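Local coordinates for tapirin (Caldicellulosiruptor hydrothermalis, PDB 6N2C), which probably binds cellulose through its C-terminal beta-helix domain, helping the thermophilic bacterium adhere to plant biomass, and carries a zinc ion, at residues E312-M326 with K333-L347. Numbering follows the deposited sequence. Where two conformers were deposited one is given.
Sequences EFAYFNKLNIWTDKM and KLFGGDIEIRNDGIL
E340 and K318 meet across two neighbouring parallel strands on the outer surface of a beta-helix: K318 NZ makes a salt bridge to E340 OE1 (2.9 Å), on the anti side of the carboxylate. Kinks in the lysine, at chi2 (67°) and again at chi4, bring its CE alongside E340 CB and let NZ also donate to N320 OD1. The other carboxylate oxygen, E340 OE2, takes NE and NH1 of R342 side-on, each at 2.8 Å, so the glutamate bridges two cations. R342 in turn lays its aliphatic part on W322; its CG stands over the indole five-membered ring, 3.3 Å from the centroid, a CH-pi contact.

On the inward side, L319 CD2 meets L334 CD1 and M326 CG lies 3.8 Å from L347 CD1, flexible apolar chains suited to the inside of the coil. At the corner, F316 CG sits between backbone N and carbonyl carbon (chi1 52°), turning the ring inward between L319 CB on one face and F335 O on the other; its CE1 comes within 3.4 Å of G336 CA, against bare glycine backbone. On the outward-facing side of strand 313-315, F335, touching P447, makes an offset edge-to-face pair with F313, planes at 71°.

Backbone bonds such as F335 N to A314 O, 2.8 Å, link successive coils in parallel ladders, the register slipping by one residue between I321 and M326; N320 ND2 continues to D299 of the preceding coil. Chemistry thus divides by side: apolar chains line the inward faces, while one carboxylate probably balances K318 and R342 outside.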
loop_
_atom_site.group_PDB
_atom_site.type_symbol
_atom_site.label_atom_id
_atom_site.label_comp_id
_atom_site.label_asym_id
_atom_site.label_seq_id
_atom_site.Cartn_x
_atom_site.Cartn_y
_atom_site.Cartn_z
ATOM N N GLU A 312 -10.968 8.965 -0.555
ATOM C CA GLU A 312 -10.723 10.094 -1.432
ATOM C C GLU A 312 -10.679 9.712 -2.888
ATOM O O GLU A 312 -11.548 10.182 -3.655
ATOM C CB GLU A 312 -9.440 10.831 -1.034
ATOM C CG GLU A 312 -9.507 11.435 0.341
ATOM C CD GLU A 312 -10.323 12.717 0.466
ATOM O OE1 GLU A 312 -10.656 13.011 1.629
ATOM O OE2 GLU A 312 -10.592 13.424 -0.534
ATOM N N PHE A 313 -9.705 8.895 -3.306
ATOM C CA PHE A 313 -9.749 8.409 -4.662
ATOM C C PHE A 313 -8.865 7.189 -4.856
ATOM O O PHE A 313 -7.969 6.914 -4.030
ATOM C CB PHE A 313 -9.381 9.502 -5.697
ATOM C CG PHE A 313 -7.970 9.985 -5.558
ATOM C CD1 PHE A 313 -6.929 9.233 -6.094
ATOM C CD2 PHE A 313 -7.675 11.159 -4.857
ATOM C CE1 PHE A 313 -5.574 9.658 -5.934
ATOM C CE2 PHE A 313 -6.313 11.552 -4.682
ATOM C CZ PHE A 313 -5.281 10.815 -5.263
ATOM N N ALA A 314 -9.144 6.488 -5.966
ATOM C CA ALA A 314 -8.224 5.493 -6.482
ATOM C C ALA A 314 -7.955 5.809 -7.903
ATOM O O ALA A 314 -8.899 6.056 -8.708
ATOM C CB ALA A 314 -8.815 4.090 -6.297
ATOM N N TYR A 315 -6.684 5.733 -8.295
ATOM C CA TYR A 315 -6.208 6.081 -9.595
ATOM C C TYR A 315 -5.416 4.898 -10.041
ATOM O O TYR A 315 -4.505 4.457 -9.350
ATOM C CB TYR A 315 -5.383 7.394 -9.508
ATOM C CG TYR A 315 -4.672 7.955 -10.684
ATOM C CD1 TYR A 315 -4.701 7.368 -11.987
ATOM C CD2 TYR A 315 -3.917 9.172 -10.572
ATOM C CE1 TYR A 315 -3.956 7.927 -13.036
ATOM C CE2 TYR A 315 -3.222 9.685 -11.627
ATOM C CZ TYR A 315 -3.222 9.075 -12.839
ATOM O OH TYR A 315 -2.547 9.635 -13.880
ATOM N N PHE A 316 -5.709 4.358 -11.238
ATOM C CA PHE A 316 -5.197 3.044 -11.667
ATOM C C PHE A 316 -5.186 2.940 -13.179
ATOM O O PHE A 316 -5.897 3.701 -13.860
ATOM C CB PHE A 316 -6.104 1.860 -11.112
ATOM C CG PHE A 316 -7.561 2.083 -11.439
ATOM C CD1 PHE A 316 -8.069 1.765 -12.684
ATOM C CD2 PHE A 316 -8.332 2.812 -10.544
ATOM C CE1 PHE A 316 -9.399 2.070 -12.993
ATOM C CE2 PHE A 316 -9.643 3.125 -10.862
ATOM C CZ PHE A 316 -10.157 2.753 -12.061
ATOM N N ASN A 317 -4.359 2.047 -13.706
ATOM C CA ASN A 317 -4.453 1.710 -15.097
ATOM C C ASN A 317 -5.545 0.624 -15.342
ATOM O O ASN A 317 -6.154 0.588 -16.449
ATOM C CB ASN A 317 -3.093 1.302 -15.673
ATOM C CG ASN A 317 -2.162 2.477 -15.769
ATOM O OD1 ASN A 317 -2.613 3.595 -16.122
ATOM N ND2 ASN A 317 -0.905 2.293 -15.349
ATOM N N LYS A 318 -5.654 -0.313 -14.412
ATOM C CA LYS A 318 -6.651 -1.423 -14.504
ATOM C C LYS A 318 -7.245 -1.698 -13.117
ATOM O O LYS A 318 -6.527 -1.750 -12.095
ATOM C CB LYS A 318 -6.089 -2.710 -15.094
ATOM C CG LYS A 318 -7.156 -3.767 -15.344
ATOM C CD LYS A 318 -8.137 -3.366 -16.454
ATOM C CE LYS A 318 -9.419 -4.173 -16.475
ATOM N NZ LYS A 318 -9.092 -5.573 -16.998
ATOM N N LEU A 319 -8.584 -1.785 -13.055
ATOM C CA LEU A 319 -9.302 -2.173 -11.872
ATOM C C LEU A 319 -10.164 -3.412 -12.311
ATOM O O LEU A 319 -10.982 -3.281 -13.200
ATOM C CB LEU A 319 -10.225 -1.026 -11.441
ATOM C CG LEU A 319 -11.231 -1.334 -10.341
ATOM C CD1 LEU A 319 -10.611 -1.939 -9.084
ATOM C CD2 LEU A 319 -12.036 -0.132 -10.040
ATOM N N ASN A 320 -9.920 -4.544 -11.708
ATOM C CA ASN A 320 -10.698 -5.792 -11.913
ATOM C C ASN A 320 -11.471 -6.057 -10.671
ATOM O O ASN A 320 -10.884 -6.275 -9.596
ATOM C CB ASN A 320 -9.740 -6.957 -12.192
ATOM C CG ASN A 320 -9.085 -6.841 -13.497
ATOM O OD1 ASN A 320 -9.788 -6.615 -14.499
ATOM N ND2 ASN A 320 -7.727 -6.925 -13.548
ATOM N N ILE A 321 -12.783 -5.982 -10.736
ATOM C CA ILE A 321 -13.643 -6.375 -9.612
ATOM C C ILE A 321 -14.457 -7.644 -10.059
ATOM O O ILE A 321 -15.393 -7.504 -10.839
ATOM C CB ILE A 321 -14.589 -5.280 -9.157
ATOM C CG1 ILE A 321 -13.863 -3.938 -8.976
ATOM C CG2 ILE A 321 -15.308 -5.716 -7.891
ATOM C CD1 ILE A 321 -14.793 -2.771 -8.742
ATOM N N TRP A 322 -14.032 -8.825 -9.607
ATOM C CA TRP A 322 -14.658 -10.105 -9.999
ATOM C C TRP A 322 -15.275 -10.834 -8.805
ATOM O O TRP A 322 -15.821 -11.924 -8.952
ATOM C CB TRP A 322 -13.660 -11.000 -10.760
ATOM C CG TRP A 322 -13.018 -10.429 -11.983
ATOM C CD1 TRP A 322 -12.996 -9.138 -12.419
ATOM C CD2 TRP A 322 -12.216 -11.152 -12.884
ATOM N NE1 TRP A 322 -12.275 -9.040 -13.560
ATOM C CE2 TRP A 322 -11.794 -10.286 -13.854
ATOM C CE3 TRP A 322 -11.864 -12.493 -12.981
ATOM C CZ2 TRP A 322 -10.955 -10.691 -14.901
ATOM C CZ3 TRP A 322 -11.052 -12.888 -13.987
ATOM C CH2 TRP A 322 -10.608 -12.001 -14.947
ATOM N N THR A 323 -15.284 -10.178 -7.628
ATOM C CA THR A 323 -15.887 -10.650 -6.443
ATOM C C THR A 323 -16.272 -9.482 -5.551
ATOM O O THR A 323 -16.040 -8.318 -5.966
ATOM C CB THR A 323 -14.944 -11.677 -5.764
ATOM O OG1 THR A 323 -15.730 -12.401 -4.807
ATOM C CG2 THR A 323 -13.725 -10.943 -5.072
ATOM N N ASP A 324 -16.860 -9.712 -4.386
ATOM C CA ASP A 324 -17.260 -8.646 -3.486
ATOM C C ASP A 324 -16.022 -8.187 -2.736
ATOM O O ASP A 324 -15.270 -9.057 -2.309
ATOM C CB ASP A 324 -18.379 -9.063 -2.534
ATOM C CG ASP A 324 -18.073 -10.333 -1.712
ATOM O OD1 ASP A 324 -17.570 -11.378 -2.236
ATOM O OD2 ASP A 324 -18.303 -10.264 -0.517
ATOM N N LYS A 325 -15.768 -6.885 -2.541
ATOM C CA LYS A 325 -16.395 -5.726 -3.171
ATOM C C LYS A 325 -15.452 -4.492 -3.068
ATOM O O LYS A 325 -14.389 -4.534 -2.453
ATOM C CB LYS A 325 -17.740 -5.369 -2.538
ATOM C CG LYS A 325 -17.722 -5.044 -1.048
ATOM C CD LYS A 325 -19.162 -4.896 -0.535
ATOM C CE LYS A 325 -19.298 -4.811 0.987
ATOM N NZ LYS A 325 -20.688 -4.461 1.402
ATOM N N MET A 326 -15.851 -3.442 -3.739
ATOM C CA MET A 326 -15.212 -2.101 -3.600
ATOM C C MET A 326 -16.332 -1.152 -3.168
ATOM O O MET A 326 -17.440 -1.272 -3.741
ATOM C CB MET A 326 -14.673 -1.610 -4.874
ATOM C CG MET A 326 -14.036 -0.233 -4.740
ATOM S SD MET A 326 -13.183 0.205 -6.268
ATOM C CE MET A 326 -11.577 -0.209 -5.910
ATOM N N LYS A 333 -13.686 9.360 -5.693
ATOM C CA LYS A 333 -13.554 9.298 -7.119
ATOM C C LYS A 333 -12.792 8.061 -7.528
ATOM O O LYS A 333 -11.944 7.574 -6.752
ATOM C CB LYS A 333 -12.870 10.590 -7.583
ATOM C CG LYS A 333 -13.681 11.875 -7.153
ATOM C CD LYS A 333 -12.846 13.140 -7.069
ATOM C CE LYS A 333 -13.609 14.326 -6.468
ATOM N NZ LYS A 333 -13.770 14.320 -4.984
ATOM N N LEU A 334 -13.092 7.532 -8.709
ATOM C CA LEU A 334 -12.200 6.603 -9.374
ATOM C C LEU A 334 -11.643 7.272 -10.585
ATOM O O LEU A 334 -12.410 7.850 -11.407
ATOM C CB LEU A 334 -12.940 5.337 -9.820
ATOM C CG LEU A 334 -13.452 4.420 -8.701
ATOM C CD1 LEU A 334 -14.086 3.167 -9.275
ATOM C CD2 LEU A 334 -12.302 4.015 -7.830
ATOM N N PHE A 335 -10.338 7.125 -10.824
ATOM C CA PHE A 335 -9.662 7.644 -11.995
ATOM C C PHE A 335 -9.007 6.472 -12.749
ATOM O O PHE A 335 -7.887 6.039 -12.371
ATOM C CB PHE A 335 -8.562 8.720 -11.643
ATOM C CG PHE A 335 -9.097 9.931 -10.891
ATOM C CD1 PHE A 335 -9.794 10.875 -11.570
ATOM C CD2 PHE A 335 -8.953 10.067 -9.543
ATOM C CE1 PHE A 335 -10.302 12.002 -10.935
ATOM C CE2 PHE A 335 -9.471 11.154 -8.890
ATOM C CZ PHE A 335 -10.142 12.151 -9.595
ATOM N N GLY A 336 -9.655 5.971 -13.794
ATOM C CA GLY A 336 -9.084 5.009 -14.655
ATOM C C GLY A 336 -8.490 5.592 -15.879
ATOM O O GLY A 336 -8.668 6.841 -16.103
ATOM N N GLY A 337 -7.885 4.783 -16.758
ATOM C CA GLY A 337 -7.737 3.353 -16.636
ATOM C C GLY A 337 -8.978 2.633 -17.111
ATOM O O GLY A 337 -10.065 3.239 -17.272
ATOM N N ASP A 338 -8.846 1.311 -17.204
ATOM C CA ASP A 338 -9.977 0.482 -17.554
ATOM C C ASP A 338 -10.502 -0.204 -16.320
ATOM O O ASP A 338 -9.745 -0.572 -15.385
ATOM C CB ASP A 338 -9.527 -0.591 -18.603
ATOM C CG ASP A 338 -9.065 -0.001 -19.914
ATOM O OD1 ASP A 338 -9.462 1.121 -20.306
ATOM O OD2 ASP A 338 -8.357 -0.736 -20.604
ATOM N N ILE A 339 -11.813 -0.427 -16.333
ATOM C CA ILE A 339 -12.501 -1.032 -15.250
ATOM C C ILE A 339 -13.249 -2.245 -15.811
ATOM O O ILE A 339 -13.937 -2.109 -16.842
ATOM C CB ILE A 339 -13.509 -0.098 -14.710
ATOM C CG1 ILE A 339 -12.886 1.182 -14.139
ATOM C CG2 ILE A 339 -14.261 -0.757 -13.566
ATOM C CD1 ILE A 339 -13.876 2.134 -13.430
ATOM N N GLU A 340 -13.101 -3.418 -15.165
ATOM C CA GLU A 340 -13.790 -4.613 -15.665
ATOM C C GLU A 340 -14.451 -5.274 -14.450
ATOM O O GLU A 340 -13.763 -5.602 -13.457
ATOM C CB GLU A 340 -12.802 -5.512 -16.402
ATOM C CG GLU A 340 -13.426 -6.832 -16.844
ATOM C CD GLU A 340 -12.391 -7.731 -17.522
ATOM O OE1 GLU A 340 -11.239 -7.298 -17.806
ATOM O OE2 GLU A 340 -12.755 -8.849 -17.842
ATOM N N ILE A 341 -15.787 -5.434 -14.485
ATOM C CA ILE A 341 -16.515 -6.050 -13.412
ATOM C C ILE A 341 -17.140 -7.310 -14.024
ATOM O O ILE A 341 -17.847 -7.203 -15.025
ATOM C CB ILE A 341 -17.614 -5.110 -12.899
ATOM C CG1 ILE A 341 -16.998 -3.723 -12.557
ATOM C CG2 ILE A 341 -18.388 -5.667 -11.751
ATOM C CD1 ILE A 341 -17.968 -2.714 -12.075
ATOM N N ARG A 342 -16.792 -8.470 -13.473
ATOM C CA ARG A 342 -17.364 -9.709 -13.972
ATOM C C ARG A 342 -17.597 -10.655 -12.824
ATOM O O ARG A 342 -17.452 -10.310 -11.647
ATOM C CB ARG A 342 -16.462 -10.279 -15.032
ATOM C CG ARG A 342 -15.166 -10.814 -14.581
ATOM C CD ARG A 342 -14.524 -11.666 -15.695
ATOM N NE ARG A 342 -14.356 -10.945 -16.941
ATOM C CZ ARG A 342 -14.913 -11.242 -18.145
ATOM N NH1 ARG A 342 -14.667 -10.426 -19.157
ATOM N NH2 ARG A 342 -15.711 -12.306 -18.394
ATOM N N ASN A 343 -18.152 -11.829 -13.147
ATOM C CA ASN A 343 -18.535 -12.800 -12.068
ATOM C C ASN A 343 -19.341 -12.110 -10.996
ATOM O O ASN A 343 -20.329 -11.488 -11.276
ATOM C CB ASN A 343 -17.255 -13.505 -11.574
ATOM C CG ASN A 343 -16.522 -14.216 -12.704
ATOM O OD1 ASN A 343 -17.142 -14.573 -13.693
ATOM N ND2 ASN A 343 -15.223 -14.398 -12.581
ATOM N N ASP A 344 -18.955 -12.242 -9.715
ATOM C CA ASP A 344 -19.642 -11.675 -8.596
ATOM C C ASP A 344 -19.137 -10.230 -8.179
ATOM O O ASP A 344 -19.433 -9.709 -7.060
ATOM C CB ASP A 344 -19.452 -12.590 -7.376
ATOM C CG ASP A 344 -20.295 -13.912 -7.494
ATOM O OD1 ASP A 344 -21.360 -13.848 -8.126
ATOM O OD2 ASP A 344 -19.839 -14.972 -6.958
ATOM N N GLY A 345 -18.463 -9.599 -9.114
ATOM C CA GLY A 345 -17.934 -8.277 -8.798
ATOM C C GLY A 345 -19.003 -7.328 -8.380
ATOM O O GLY A 345 -20.056 -7.248 -9.022
ATOM N N ILE A 346 -18.780 -6.585 -7.299
ATOM C CA ILE A 346 -19.678 -5.552 -6.843
ATOM C C ILE A 346 -18.862 -4.204 -6.629
ATOM O O ILE A 346 -17.860 -4.209 -5.904
ATOM C CB ILE A 346 -20.293 -5.884 -5.495
ATOM C CG1 ILE A 346 -21.108 -7.171 -5.616
ATOM C CG2 ILE A 346 -21.189 -4.727 -5.035
ATOM C CD1 ILE A 346 -21.695 -7.633 -4.294
ATOM N N LEU A 347 -19.348 -3.142 -7.231
ATOM C CA LEU A 347 -18.897 -1.728 -6.961
ATOM C C LEU A 347 -20.096 -1.009 -6.384
ATOM O O LEU A 347 -21.136 -0.839 -7.075
ATOM C CB LEU A 347 -18.486 -0.996 -8.232
ATOM C CG LEU A 347 -18.043 0.488 -8.131
ATOM C CD1 LEU A 347 -16.910 0.613 -7.122
ATOM C CD2 LEU A 347 -17.739 1.063 -9.472
HETATM O O HOH W 1 -11.789 12.901 -4.172
HETATM O O HOH W 2 -17.880 -14.943 -5.317
#